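Local coordinates for protein RNA-dependent RNA Polymerase (Bombyx mori cytoplasmic polyhedrosis virus, PDB 6TZ0) that catalyses RNA-templated RNA synthesis, making viral plus strands in transcription and probably complementary minus strands in genome replication, at residues Y101-T106 against E350-A355; A356-I361 against V630-G635; T431-L436 against W445-I450; P473-E478 against S621-I626. All coordinates share one frame; numbering follows the deposited sequence.

Contact 1: residues Y101-T106 against E350-A355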
loop_
_atom_site.group_PDB
_atom_site.type_symbol
_atom_site.label_atom_id
_atom_site.label_comp_id
_atom_site.label_asym_id
_atom_site.label_seq_id
_atom_site.Cartn_x
_atom_site.Cartn_y
_atom_site.Cartn_z
ATOM N N TYR A 101 1.291 -22.777 16.648
ATOM C CA TYR A 101 2.001 -21.565 17.020
ATOM C C TYR A 101 2.500 -20.847 15.778
ATOM O O TYR A 101 3.086 -21.469 14.889
ATOM C CB TYR A 101 3.168 -21.892 17.950
ATOM C CG TYR A 101 2.713 -22.562 19.216
ATOM C CD1 TYR A 101 2.108 -21.833 20.227
ATOM C CD2 TYR A 101 2.876 -23.927 19.395
ATOM C CE1 TYR A 101 1.680 -22.443 21.380
ATOM C CE2 TYR A 101 2.452 -24.546 20.541
ATOM C CZ TYR A 101 1.855 -23.799 21.532
ATOM O OH TYR A 101 1.429 -24.400 22.690
ATOM N N ASP A 102 2.263 -19.540 15.724
ATOM C CA ASP A 102 2.819 -18.685 14.690
ATOM C C ASP A 102 3.860 -17.729 15.237
ATOM O O ASP A 102 4.428 -16.945 14.473
ATOM C CB ASP A 102 1.710 -17.882 14.004
ATOM C CG ASP A 102 0.787 -18.748 13.186
ATOM O OD1 ASP A 102 1.237 -19.806 12.708
ATOM O OD2 ASP A 102 -0.384 -18.367 13.007
ATOM N N TYR A 103 4.114 -17.761 16.542
ATOM C CA TYR A 103 4.982 -16.796 17.186
ATOM C C TYR A 103 5.931 -17.536 18.118
ATOM O O TYR A 103 5.967 -18.769 18.147
ATOM C CB TYR A 103 4.147 -15.722 17.897
ATOM C CG TYR A 103 3.412 -14.805 16.936
ATOM C CD1 TYR A 103 4.022 -13.674 16.424
ATOM C CD2 TYR A 103 2.125 -15.095 16.512
ATOM C CE1 TYR A 103 3.374 -12.847 15.542
ATOM C CE2 TYR A 103 1.466 -14.278 15.619
ATOM C CZ TYR A 103 2.098 -13.155 15.138
ATOM O OH TYR A 103 1.457 -12.325 14.254
ATOM N N LEU A 104 6.712 -16.777 18.880
ATOM C CA LEU A 104 7.782 -17.335 19.700
ATOM C C LEU A 104 7.199 -18.008 20.936
ATOM O O LEU A 104 6.630 -17.341 21.806
ATOM C CB LEU A 104 8.768 -16.227 20.069
ATOM C CG LEU A 104 10.153 -16.465 20.679
ATOM C CD1 LEU A 104 10.101 -16.475 22.171
ATOM C CD2 LEU A 104 10.724 -17.783 20.201
ATOM N N VAL A 105 7.332 -19.327 21.002
ATOM C CA VAL A 105 6.945 -20.102 22.177
ATOM C C VAL A 105 7.969 -19.847 23.279
ATOM O O VAL A 105 9.132 -19.547 23.005
ATOM C CB VAL A 105 6.845 -21.594 21.789
ATOM C CG1 VAL A 105 6.340 -22.474 22.919
ATOM C CG2 VAL A 105 5.949 -21.753 20.597
ATOM N N THR A 106 7.531 -19.906 24.534
ATOM C CA THR A 106 8.421 -19.694 25.670
ATOM C C THR A 106 9.189 -20.976 25.984
ATOM O O THR A 106 8.584 -22.030 26.202
ATOM C CB THR A 106 7.618 -19.233 26.880
ATOM O OG1 THR A 106 6.911 -18.036 26.545
ATOM C CG2 THR A 106 8.533 -18.942 28.043
ATOM N N GLU A 350 7.159 -16.795 7.305
ATOM C CA GLU A 350 6.667 -18.120 6.950
ATOM C C GLU A 350 5.633 -18.615 7.953
ATOM O O GLU A 350 4.797 -19.457 7.615
ATOM C CB GLU A 350 7.819 -19.119 6.875
ATOM C CG GLU A 350 8.890 -18.840 5.836
ATOM C CD GLU A 350 10.031 -17.997 6.378
ATOM O OE1 GLU A 350 9.982 -17.615 7.562
ATOM O OE2 GLU A 350 10.993 -17.737 5.630
ATOM N N LEU A 351 5.680 -18.113 9.187
ATOM C CA LEU A 351 4.728 -18.534 10.203
ATOM C C LEU A 351 3.415 -17.771 10.117
ATOM O O LEU A 351 2.359 -18.335 10.412
ATOM C CB LEU A 351 5.337 -18.369 11.594
ATOM C CG LEU A 351 6.486 -19.304 11.965
ATOM C CD1 LEU A 351 7.080 -18.910 13.297
ATOM C CD2 LEU A 351 6.000 -20.737 12.002
ATOM N N SER A 352 3.457 -16.506 9.714
ATOM C CA SER A 352 2.267 -15.673 9.637
ATOM C C SER A 352 1.700 -15.576 8.231
ATOM O O SER A 352 0.664 -14.928 8.038
ATOM C CB SER A 352 2.573 -14.271 10.158
ATOM O OG SER A 352 1.448 -13.422 10.022
ATOM N N LEU A 353 2.346 -16.210 7.253
ATOM C CA LEU A 353 1.916 -16.100 5.866
ATOM C C LEU A 353 0.601 -16.826 5.627
ATOM O O LEU A 353 -0.215 -16.388 4.812
ATOM C CB LEU A 353 3.026 -16.636 4.965
ATOM C CG LEU A 353 3.014 -16.530 3.448
ATOM C CD1 LEU A 353 4.430 -16.295 3.001
ATOM C CD2 LEU A 353 2.511 -17.820 2.843
ATOM N N ASP A 354 0.365 -17.924 6.340
ATOM C CA ASP A 354 -0.853 -18.692 6.127
ATOM C C ASP A 354 -2.058 -18.031 6.785
ATOM O O ASP A 354 -3.196 -18.420 6.518
ATOM C CB ASP A 354 -0.656 -20.109 6.664
ATOM C CG ASP A 354 -1.599 -21.117 6.044
ATOM O OD1 ASP A 354 -2.363 -20.756 5.135
ATOM O OD2 ASP A 354 -1.573 -22.289 6.472
ATOM N N ALA A 355 -1.833 -17.046 7.649
ATOM C CA ALA A 355 -2.919 -16.322 8.287
ATOM C C ALA A 355 -3.076 -14.904 7.770
ATOM O O ALA A 355 -4.114 -14.285 8.016
ATOM C CB ALA A 355 -2.705 -16.277 9.801
#
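The backbone oxygen Asp102 O accepts a hydrogen bond from Thr347 OG1, just ahead of helix 349-356, and the side chain of Leu351 packs against it. Leu351 CB lies 3.3 Å from Asp102 O, and Leu351 CD1 lies 3.5 Å from the same oxygen. CG of Leu351 is anti to its own carbonyl carbon (chi1 -69°). This turns the branch toward Asp102, and CD1 ends near the oxygen. The other methyl, CD2, comes within 4.2 Å of Tyr101 O. No hydrogen bond joins the two segments directly. Asp102 OD1 comes close to Leu351 O, but two acceptors do not form a hydrogen bond. Asp102 OD2 also reaches the methyl of Ala355, 4.5 Å from its CB. Nearby, Tyr103 OH and Ser352 OG are 4.4 Å apart, too far to bond. The contact joins an N-terminal loop to helix 349-356, where Ala355 lies close to the UTP-binding Arg485. Leu132 of helix 121-134 touches both Leu104 and Leu351, and helix 242-248 packs on Tyr103, while Glu350 and Leu353 of helix 349-356 meet strand 620-624.

Contact 2: residues A356-I361 against V630-G635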
loop_
_atom_site.group_PDB
_atom_site.type_symbol
_atom_site.label_atom_id
_atom_site.label_comp_id
_atom_site.label_asym_id
_atom_site.label_seq_id
_atom_site.Cartn_x
_atom_site.Cartn_y
_atom_site.Cartn_z
ATOM N N ALA A 356 -2.078 -14.375 7.073
ATOM C CA ALA A 356 -2.183 -13.010 6.583
ATOM C C ALA A 356 -2.713 -12.940 5.159
ATOM O O ALA A 356 -3.471 -12.023 4.826
ATOM C CB ALA A 356 -0.820 -12.322 6.661
ATOM N N VAL A 357 -2.338 -13.892 4.304
ATOM C CA VAL A 357 -2.516 -13.743 2.868
ATOM C C VAL A 357 -3.108 -14.986 2.214
ATOM O O VAL A 357 -3.302 -15.003 1.000
ATOM C CB VAL A 357 -1.166 -13.350 2.218
ATOM C CG1 VAL A 357 -0.229 -14.540 2.073
ATOM C CG2 VAL A 357 -1.319 -12.519 0.936
ATOM N N PHE A 358 -3.442 -16.017 2.978
ATOM C CA PHE A 358 -4.003 -17.216 2.360
ATOM C C PHE A 358 -5.490 -17.001 2.092
ATOM O O PHE A 358 -6.211 -16.546 2.984
ATOM C CB PHE A 358 -3.808 -18.434 3.259
ATOM C CG PHE A 358 -4.027 -19.751 2.562
ATOM C CD1 PHE A 358 -2.998 -20.355 1.863
ATOM C CD2 PHE A 358 -5.264 -20.363 2.570
ATOM C CE1 PHE A 358 -3.193 -21.560 1.217
ATOM C CE2 PHE A 358 -5.467 -21.554 1.909
ATOM C CZ PHE A 358 -4.429 -22.156 1.240
ATOM N N PRO A 359 -5.984 -17.333 0.899
ATOM C CA PRO A 359 -7.377 -17.022 0.561
ATOM C C PRO A 359 -8.363 -17.950 1.249
ATOM O O PRO A 359 -8.027 -19.061 1.658
ATOM C CB PRO A 359 -7.417 -17.216 -0.955
ATOM C CG PRO A 359 -6.370 -18.208 -1.215
ATOM C CD PRO A 359 -5.275 -17.944 -0.235
ATOM N N ARG A 360 -9.605 -17.488 1.355
ATOM C CA ARG A 360 -10.637 -18.269 2.017
ATOM C C ARG A 360 -12.009 -17.973 1.430
ATOM O O ARG A 360 -12.211 -16.960 0.760
ATOM C CB ARG A 360 -10.638 -18.014 3.518
ATOM C CG ARG A 360 -10.933 -16.598 3.924
ATOM C CD ARG A 360 -10.903 -16.544 5.429
ATOM N NE ARG A 360 -11.247 -15.240 5.967
ATOM C CZ ARG A 360 -11.407 -15.009 7.262
ATOM N NH1 ARG A 360 -11.262 -16.001 8.127
ATOM N NH2 ARG A 360 -11.723 -13.799 7.694
ATOM N N ILE A 361 -12.901 -18.945 1.598
ATOM C CA ILE A 361 -14.260 -18.895 1.082
ATOM C C ILE A 361 -15.271 -18.914 2.213
ATOM O O ILE A 361 -15.265 -19.821 3.038
ATOM C CB ILE A 361 -14.537 -20.123 0.198
ATOM C CG1 ILE A 361 -14.054 -19.878 -1.228
ATOM C CG2 ILE A 361 -16.014 -20.476 0.216
ATOM C CD1 ILE A 361 -13.479 -21.111 -1.881
ATOM N N VAL A 630 8.431 -19.856 -1.964
ATOM C CA VAL A 630 7.111 -20.239 -1.481
ATOM C C VAL A 630 6.074 -19.407 -2.219
ATOM O O VAL A 630 6.163 -18.175 -2.244
ATOM C CB VAL A 630 6.993 -20.035 0.041
ATOM C CG1 VAL A 630 5.605 -20.410 0.530
ATOM C CG2 VAL A 630 8.053 -20.829 0.764
ATOM N N LYS A 631 5.092 -20.073 -2.809
ATOM C CA LYS A 631 4.020 -19.411 -3.530
ATOM C C LYS A 631 2.728 -19.516 -2.735
ATOM O O LYS A 631 2.629 -20.292 -1.787
ATOM C CB LYS A 631 3.865 -20.017 -4.925
ATOM C CG LYS A 631 5.097 -19.781 -5.774
ATOM C CD LYS A 631 5.018 -20.456 -7.111
ATOM C CE LYS A 631 5.188 -21.954 -6.997
ATOM N NZ LYS A 631 6.562 -22.318 -6.570
ATOM N N ASN A 632 1.753 -18.696 -3.097
ATOM C CA ASN A 632 0.474 -18.661 -2.408
ATOM C C ASN A 632 -0.605 -19.282 -3.290
ATOM O O ASN A 632 -0.441 -19.417 -4.498
ATOM C CB ASN A 632 0.119 -17.213 -2.060
ATOM C CG ASN A 632 -1.004 -17.106 -1.059
ATOM O OD1 ASN A 632 -1.510 -18.106 -0.567
ATOM N ND2 ASN A 632 -1.426 -15.886 -0.781
ATOM N N ALA A 633 -1.714 -19.673 -2.671
ATOM C CA ALA A 633 -2.889 -19.991 -3.462
ATOM C C ALA A 633 -3.515 -18.705 -4.000
ATOM O O ALA A 633 -3.237 -17.603 -3.525
ATOM C CB ALA A 633 -3.904 -20.779 -2.641
ATOM N N GLU A 634 -4.366 -18.856 -5.004
ATOM C CA GLU A 634 -4.872 -17.717 -5.752
ATOM C C GLU A 634 -6.276 -17.360 -5.276
ATOM O O GLU A 634 -7.006 -18.202 -4.754
ATOM C CB GLU A 634 -4.852 -18.031 -7.252
ATOM C CG GLU A 634 -4.818 -16.824 -8.186
ATOM C CD GLU A 634 -6.194 -16.334 -8.566
ATOM O OE1 GLU A 634 -7.120 -17.168 -8.597
ATOM O OE2 GLU A 634 -6.358 -15.121 -8.829
ATOM N N GLY A 635 -6.637 -16.092 -5.426
ATOM C CA GLY A 635 -7.956 -15.652 -5.020
ATOM C C GLY A 635 -7.931 -14.789 -3.779
ATOM O O GLY A 635 -8.885 -14.769 -2.998
#
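One polar bond joins the segments: Asn632 ND2 donates to Val357 O over 2.7 Å, with an N-H...O angle of 162°. The acceptor lies in the plane of the Asn632 amide. The nitrogen, however, comes from above the Val357 carbonyl plane, 57° out of it. Thr636 OG1 is hydrogen-bonded to the same oxygen, so two groups hold the first carbonyl after the helix. Asn632 reaches across because its CG is anti to its backbone N (chi1 -166°). The other end of the amide, OD1, takes a weak bond from Ala633 N.

The apolar contacts centre on Ala633. Its CB lies 3.8 Å from Pro359 CG and 4.0 Å from Phe358 CE1. The Phe358 ring also has Pro359 CD over one face, 3.5 Å above the plane and offset toward the rim.

Van der Waals contacts with the backbone complete the account. Pro359 CB rests 3.5 Å from Gly635 O, where positive phi suits glycine. Arg469 of the viral structural protein 4 chain packs on Phe358. The arrangement is a side-chain-to-main-chain link between two loops of the polymerase domain. Arg360 NH2 is hydrogen-bonded to Ala549 O, and the Arg360 backbone to that of Ala553, beside the UTP-binding Gly550 and Asp552.

Contact 3: residues T431-L436 against W445-I450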
loop_
_atom_site.group_PDB
_atom_site.type_symbol
_atom_site.label_atom_id
_atom_site.label_comp_id
_atom_site.label_asym_id
_atom_site.label_seq_id
_atom_site.Cartn_x
_atom_site.Cartn_y
_atom_site.Cartn_z
ATOM N N THR A 431 10.850 -2.699 -3.139
ATOM C CA THR A 431 11.115 -3.569 -1.983
ATOM C C THR A 431 12.550 -4.087 -1.904
ATOM O O THR A 431 12.950 -4.619 -0.864
ATOM C CB THR A 431 10.162 -4.780 -1.913
ATOM O OG1 THR A 431 10.406 -5.670 -3.008
ATOM C CG2 THR A 431 8.710 -4.338 -1.934
ATOM N N GLU A 432 13.338 -3.887 -2.955
ATOM C CA GLU A 432 14.722 -4.334 -3.032
ATOM C C GLU A 432 15.360 -3.665 -4.237
ATOM O O GLU A 432 14.678 -3.280 -5.191
ATOM C CB GLU A 432 14.840 -5.859 -3.143
ATOM C CG GLU A 432 14.262 -6.446 -4.411
ATOM C CD GLU A 432 14.308 -7.960 -4.422
ATOM O OE1 GLU A 432 14.768 -8.549 -3.422
ATOM O OE2 GLU A 432 13.883 -8.562 -5.430
ATOM N N ILE A 433 16.676 -3.534 -4.180
ATOM C CA ILE A 433 17.430 -2.917 -5.261
ATOM C C ILE A 433 17.647 -3.950 -6.354
ATOM O O ILE A 433 18.140 -5.053 -6.093
ATOM C CB ILE A 433 18.760 -2.365 -4.731
ATOM C CG1 ILE A 433 18.471 -1.290 -3.684
ATOM C CG2 ILE A 433 19.595 -1.821 -5.867
ATOM C CD1 ILE A 433 19.639 -0.953 -2.805
ATOM N N GLU A 434 17.272 -3.604 -7.581
ATOM C CA GLU A 434 17.293 -4.547 -8.686
ATOM C C GLU A 434 18.217 -4.072 -9.796
ATOM O O GLU A 434 18.536 -2.886 -9.906
ATOM C CB GLU A 434 15.891 -4.767 -9.254
ATOM C CG GLU A 434 14.954 -5.489 -8.311
ATOM C CD GLU A 434 13.587 -5.720 -8.916
ATOM O OE1 GLU A 434 13.331 -5.207 -10.025
ATOM O OE2 GLU A 434 12.768 -6.419 -8.282
ATOM N N LYS A 435 18.635 -5.026 -10.620
ATOM C CA LYS A 435 19.504 -4.757 -11.752
ATOM C C LYS A 435 18.676 -4.282 -12.939
ATOM O O LYS A 435 17.577 -4.784 -13.182
ATOM C CB LYS A 435 20.281 -6.022 -12.105
ATOM C CG LYS A 435 21.312 -5.884 -13.196
ATOM C CD LYS A 435 22.096 -7.175 -13.324
ATOM C CE LYS A 435 21.238 -8.282 -13.915
ATOM N NZ LYS A 435 22.021 -9.526 -14.158
ATOM N N LEU A 436 19.204 -3.300 -13.674
ATOM C CA LEU A 436 18.459 -2.616 -14.731
ATOM C C LEU A 436 19.251 -2.698 -16.033
ATOM O O LEU A 436 20.168 -1.905 -16.253
ATOM C CB LEU A 436 18.187 -1.169 -14.342
ATOM C CG LEU A 436 17.423 -0.945 -13.036
ATOM C CD1 LEU A 436 17.230 0.534 -12.756
ATOM C CD2 LEU A 436 16.110 -1.671 -13.060
ATOM N N TRP A 445 21.691 0.226 -10.641
ATOM C CA TRP A 445 21.091 -0.530 -9.550
ATOM C C TRP A 445 20.225 0.438 -8.765
ATOM O O TRP A 445 20.727 1.445 -8.257
ATOM C CB TRP A 445 22.158 -1.145 -8.645
ATOM C CG TRP A 445 22.908 -2.279 -9.250
ATOM C CD1 TRP A 445 24.047 -2.203 -9.992
ATOM C CD2 TRP A 445 22.613 -3.668 -9.111
ATOM N NE1 TRP A 445 24.463 -3.456 -10.350
ATOM C CE2 TRP A 445 23.599 -4.376 -9.821
ATOM C CE3 TRP A 445 21.602 -4.384 -8.465
ATOM C CZ2 TRP A 445 23.606 -5.765 -9.906
ATOM C CZ3 TRP A 445 21.610 -5.763 -8.550
ATOM C CH2 TRP A 445 22.606 -6.438 -9.265
ATOM N N SER A 446 18.933 0.142 -8.668
ATOM C CA SER A 446 18.017 1.056 -8.008
ATOM C C SER A 446 16.798 0.287 -7.529
ATOM O O SER A 446 16.522 -0.826 -7.977
ATOM C CB SER A 446 17.599 2.193 -8.940
ATOM O OG SER A 446 16.740 3.095 -8.270
ATOM N N ASN A 447 16.067 0.909 -6.611
ATOM C CA ASN A 447 14.795 0.389 -6.143
ATOM C C ASN A 447 13.653 1.375 -6.320
ATOM O O ASN A 447 12.546 1.107 -5.842
ATOM C CB ASN A 447 14.899 -0.035 -4.672
ATOM C CG ASN A 447 15.413 1.071 -3.768
ATOM O OD1 ASN A 447 15.689 2.186 -4.206
ATOM N ND2 ASN A 447 15.523 0.765 -2.484
ATOM N N SER A 448 13.890 2.508 -6.971
ATOM C CA SER A 448 12.830 3.468 -7.216
ATOM C C SER A 448 12.116 3.134 -8.514
ATOM O O SER A 448 12.728 2.655 -9.472
ATOM C CB SER A 448 13.389 4.884 -7.290
ATOM O OG SER A 448 14.174 5.034 -8.448
ATOM N N ARG A 449 10.813 3.402 -8.545
ATOM C CA ARG A 449 10.031 3.121 -9.738
ATOM C C ARG A 449 10.315 4.121 -10.847
ATOM O O ARG A 449 10.143 3.797 -12.024
ATOM C CB ARG A 449 8.546 3.112 -9.396
ATOM C CG ARG A 449 8.153 1.948 -8.534
ATOM C CD ARG A 449 6.664 1.884 -8.337
ATOM N NE ARG A 449 6.297 0.741 -7.512
ATOM C CZ ARG A 449 6.076 -0.478 -7.987
ATOM N NH1 ARG A 449 6.179 -0.717 -9.282
ATOM N NH2 ARG A 449 5.745 -1.459 -7.167
ATOM N N ILE A 450 10.782 5.317 -10.502
ATOM C CA ILE A 450 10.969 6.326 -11.535
ATOM C C ILE A 450 12.288 6.114 -12.288
ATOM O O ILE A 450 12.361 6.381 -13.490
ATOM C CB ILE A 450 10.831 7.734 -10.921
ATOM C CG1 ILE A 450 10.635 8.780 -12.014
ATOM C CG2 ILE A 450 11.989 8.087 -10.011
ATOM C CD1 ILE A 450 9.327 8.625 -12.758
#
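Lys435 CB lies over one face of the Trp445 indole. It sits 3.9 Å from the centroid of the six-membered ring and 18° off its normal, a CH-pi contact. Lys435 CG is anti to its backbone N (chi1 -175°), which carries the chain outward past the rim of the ring, with CD 4.0 Å from Trp445 CZ2. The chain then bends, and the amino group is carried off the indole. Ile433 meets the indole differently: its CG2 lies at the ring edge, near the plane, and 3.8 Å from Trp445 CB. The other branch of Ile433 turns to Asn447, where Ile433 CG1 is 3.8 Å from Asn447 ND2. Ser446 and Glu434 point to the sheet face opposite Lys435 and Trp445. Leu436 CD1 reaches Ser446 CB at 4.2 Å.

Two backbone bonds fix this register. Glu434 N donates to Ser446 O over 2.9 Å and nearly straight (175°). Ser446 N returns a longer bond, 3.3 Å, to Glu434 O. Ser446 OG accepts from Ser448 N in an ST turn and also bonds to Ser980 O.

The strands belong to the antiparallel hairpin 434-437 and 442-446. Ser448 is the N-cap of helix 449-455, whose Val451, Met452 and Val455 pack on Leu436. Trp445 and Met982 share a backbone bond, and Thr431 and Glu432 touch strand 474-477.

Contact 4: residues P473-E478 against S621-I626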
loop_
_atom_site.group_PDB
_atom_site.type_symbol
_atom_site.label_atom_id
_atom_site.label_comp_id
_atom_site.label_asym_id
_atom_site.label_seq_id
_atom_site.Cartn_x
_atom_site.Cartn_y
_atom_site.Cartn_z
ATOM N N PRO A 473 7.143 -12.906 -11.138
ATOM C CA PRO A 473 6.352 -13.166 -9.934
ATOM C C PRO A 473 6.058 -11.894 -9.153
ATOM O O PRO A 473 6.726 -10.870 -9.296
ATOM C CB PRO A 473 7.252 -14.103 -9.124
ATOM C CG PRO A 473 8.618 -13.706 -9.515
ATOM C CD PRO A 473 8.546 -13.320 -10.964
ATOM N N ILE A 474 5.043 -11.986 -8.301
ATOM C CA ILE A 474 4.622 -10.883 -7.445
ATOM C C ILE A 474 5.300 -11.049 -6.093
ATOM O O ILE A 474 5.150 -12.084 -5.436
ATOM C CB ILE A 474 3.095 -10.832 -7.304
ATOM C CG1 ILE A 474 2.449 -10.539 -8.658
ATOM C CG2 ILE A 474 2.691 -9.790 -6.284
ATOM C CD1 ILE A 474 0.957 -10.693 -8.669
ATOM N N LYS A 475 6.044 -10.031 -5.675
ATOM C CA LYS A 475 6.875 -10.140 -4.489
ATOM C C LYS A 475 6.049 -9.951 -3.222
ATOM O O LYS A 475 4.958 -9.382 -3.237
ATOM C CB LYS A 475 8.002 -9.112 -4.532
ATOM C CG LYS A 475 8.891 -9.241 -5.749
ATOM C CD LYS A 475 9.601 -10.575 -5.781
ATOM C CE LYS A 475 10.684 -10.640 -4.724
ATOM N NZ LYS A 475 11.445 -11.916 -4.792
ATOM N N LEU A 476 6.592 -10.440 -2.115
ATOM C CA LEU A 476 5.954 -10.367 -0.811
ATOM C C LEU A 476 6.891 -9.661 0.158
ATOM O O LEU A 476 8.089 -9.957 0.202
ATOM C CB LEU A 476 5.606 -11.773 -0.309
ATOM C CG LEU A 476 4.703 -11.995 0.903
ATOM C CD1 LEU A 476 3.940 -13.281 0.700
ATOM C CD2 LEU A 476 5.486 -12.082 2.202
ATOM N N VAL A 477 6.351 -8.731 0.934
ATOM C CA VAL A 477 7.122 -8.027 1.952
ATOM C C VAL A 477 6.232 -7.827 3.175
ATOM O O VAL A 477 5.038 -7.541 3.056
ATOM C CB VAL A 477 7.713 -6.706 1.395
ATOM C CG1 VAL A 477 6.634 -5.776 0.857
ATOM C CG2 VAL A 477 8.574 -5.996 2.432
ATOM N N GLU A 478 6.797 -8.046 4.354
ATOM C CA GLU A 478 6.001 -8.111 5.565
ATOM C C GLU A 478 5.876 -6.732 6.215
ATOM O O GLU A 478 6.409 -5.734 5.727
ATOM C CB GLU A 478 6.593 -9.168 6.495
ATOM C CG GLU A 478 8.066 -8.992 6.802
ATOM C CD GLU A 478 8.286 -8.116 8.000
ATOM O OE1 GLU A 478 7.316 -7.953 8.758
ATOM O OE2 GLU A 478 9.406 -7.591 8.183
ATOM N N SER A 621 4.688 -14.549 -4.320
ATOM C CA SER A 621 5.786 -15.488 -4.156
ATOM C C SER A 621 6.763 -14.912 -3.145
ATOM O O SER A 621 7.238 -13.785 -3.311
ATOM C CB SER A 621 6.475 -15.754 -5.491
ATOM O OG SER A 621 7.562 -16.637 -5.323
ATOM N N TYR A 622 7.051 -15.673 -2.098
ATOM C CA TYR A 622 8.026 -15.282 -1.093
ATOM C C TYR A 622 9.256 -16.170 -1.199
ATOM O O TYR A 622 9.136 -17.386 -1.368
ATOM C CB TYR A 622 7.440 -15.354 0.317
ATOM C CG TYR A 622 8.467 -15.038 1.368
ATOM C CD1 TYR A 622 8.979 -13.755 1.501
ATOM C CD2 TYR A 622 8.933 -16.024 2.225
ATOM C CE1 TYR A 622 9.930 -13.465 2.452
ATOM C CE2 TYR A 622 9.877 -15.744 3.178
ATOM C CZ TYR A 622 10.383 -14.467 3.281
ATOM O OH TYR A 622 11.321 -14.181 4.244
ATOM N N GLU A 623 10.432 -15.556 -1.106
ATOM C CA GLU A 623 11.700 -16.275 -1.167
ATOM C C GLU A 623 12.187 -16.524 0.253
ATOM O O GLU A 623 12.644 -15.599 0.930
ATOM C CB GLU A 623 12.730 -15.484 -1.964
ATOM C CG GLU A 623 14.065 -16.178 -2.077
ATOM C CD GLU A 623 15.059 -15.389 -2.897
ATOM O OE1 GLU A 623 14.710 -14.279 -3.350
ATOM O OE2 GLU A 623 16.189 -15.882 -3.097
ATOM N N SER A 624 12.106 -17.770 0.697
ATOM C CA SER A 624 12.431 -18.116 2.070
ATOM C C SER A 624 13.821 -18.723 2.175
ATOM O O SER A 624 14.303 -19.387 1.256
ATOM C CB SER A 624 11.401 -19.088 2.635
ATOM O OG SER A 624 11.441 -20.311 1.939
ATOM N N GLU A 625 14.468 -18.479 3.314
ATOM C CA GLU A 625 15.751 -19.108 3.589
ATOM C C GLU A 625 15.599 -20.570 3.976
ATOM O O GLU A 625 16.514 -21.364 3.744
ATOM C CB GLU A 625 16.483 -18.348 4.691
ATOM C CG GLU A 625 17.006 -16.998 4.261
ATOM C CD GLU A 625 17.678 -16.253 5.389
ATOM O OE1 GLU A 625 17.592 -16.720 6.543
ATOM O OE2 GLU A 625 18.300 -15.204 5.126
ATOM N N ILE A 626 14.464 -20.946 4.554
ATOM C CA ILE A 626 14.220 -22.348 4.863
ATOM C C ILE A 626 13.839 -23.114 3.605
ATOM O O ILE A 626 14.547 -24.029 3.171
ATOM C CB ILE A 626 13.119 -22.483 5.926
ATOM C CG1 ILE A 626 13.453 -21.684 7.177
ATOM C CG2 ILE A 626 12.942 -23.931 6.297
ATOM C CD1 ILE A 626 12.275 -21.563 8.106
#
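Strands 474-477 and 621-624 are parallel neighbours that splay by 59°, with their axes 5.2 Å apart at closest. Ser621 N donates to Ile474 O over 2.7 Å. The bond is straight (178°) and points nearly along the C=O axis. The strands separate beyond it: Leu476 N and Ser621 O are 3.6 Å apart and are not hydrogen-bonded.

Leu476 and Tyr622 form the main side-chain pair, and their side chains cross at about a right angle. In each residue CG is anti to the backbone N, which extends the leucine branch and the ring away from the strands to where they meet. Leu476 CD2 touches the ring at Tyr622 CD1, 3.9 Å away. Closer to the backbones, Leu476 CB and Tyr622 CB are 4.1 Å apart. Leu353 of helix 349-356 packs on Leu476, and Thr349 and Glu350 of that helix reach Tyr622. Pro473 CB meets Ser621 CB at 4.1 Å. The Ser621 hydroxyl does not bond across the contact: its OG pairs with Gln629 NE2 instead.

Lys475 NZ and Glu623 OE1 are 4.3 Å apart, beyond a salt bridge. These opposite charges probably add a mild attraction.

The chemistry is thus a single straight main-chain bond between the two segments beside apolar packing covered by helix 349-356. Leu476 and Tyr622 supply much of the remaining contact.

How the contacts relate
Contact 1 closes before contact 2 opens; residues 350-355 and 356-361 adjoin, and the two centres are 16 Å apart. Contacts 3 and 4 come in turn within the chain span that contact 2 encloses. Contacts 2 and 4 lie closest, 13 Å between centres, and share a mixed sheet: strands 620-624 and 628-631 are adjacent, with a probable hydrogen bond from Val630 N to Tyr622 O. Helix 349-356 of contact 1 packs on that sheet through Glu350 and Leu353. Contact 3 is a separate hairpin, its centre about 17 Å from that of contact 4, touching it through Thr431 and Glu432. Contact 1 ties an N-terminal loop to the polymerase domain; the other three join parts of that domain. Contacts 1 and 2 lie near UTP-binding residues.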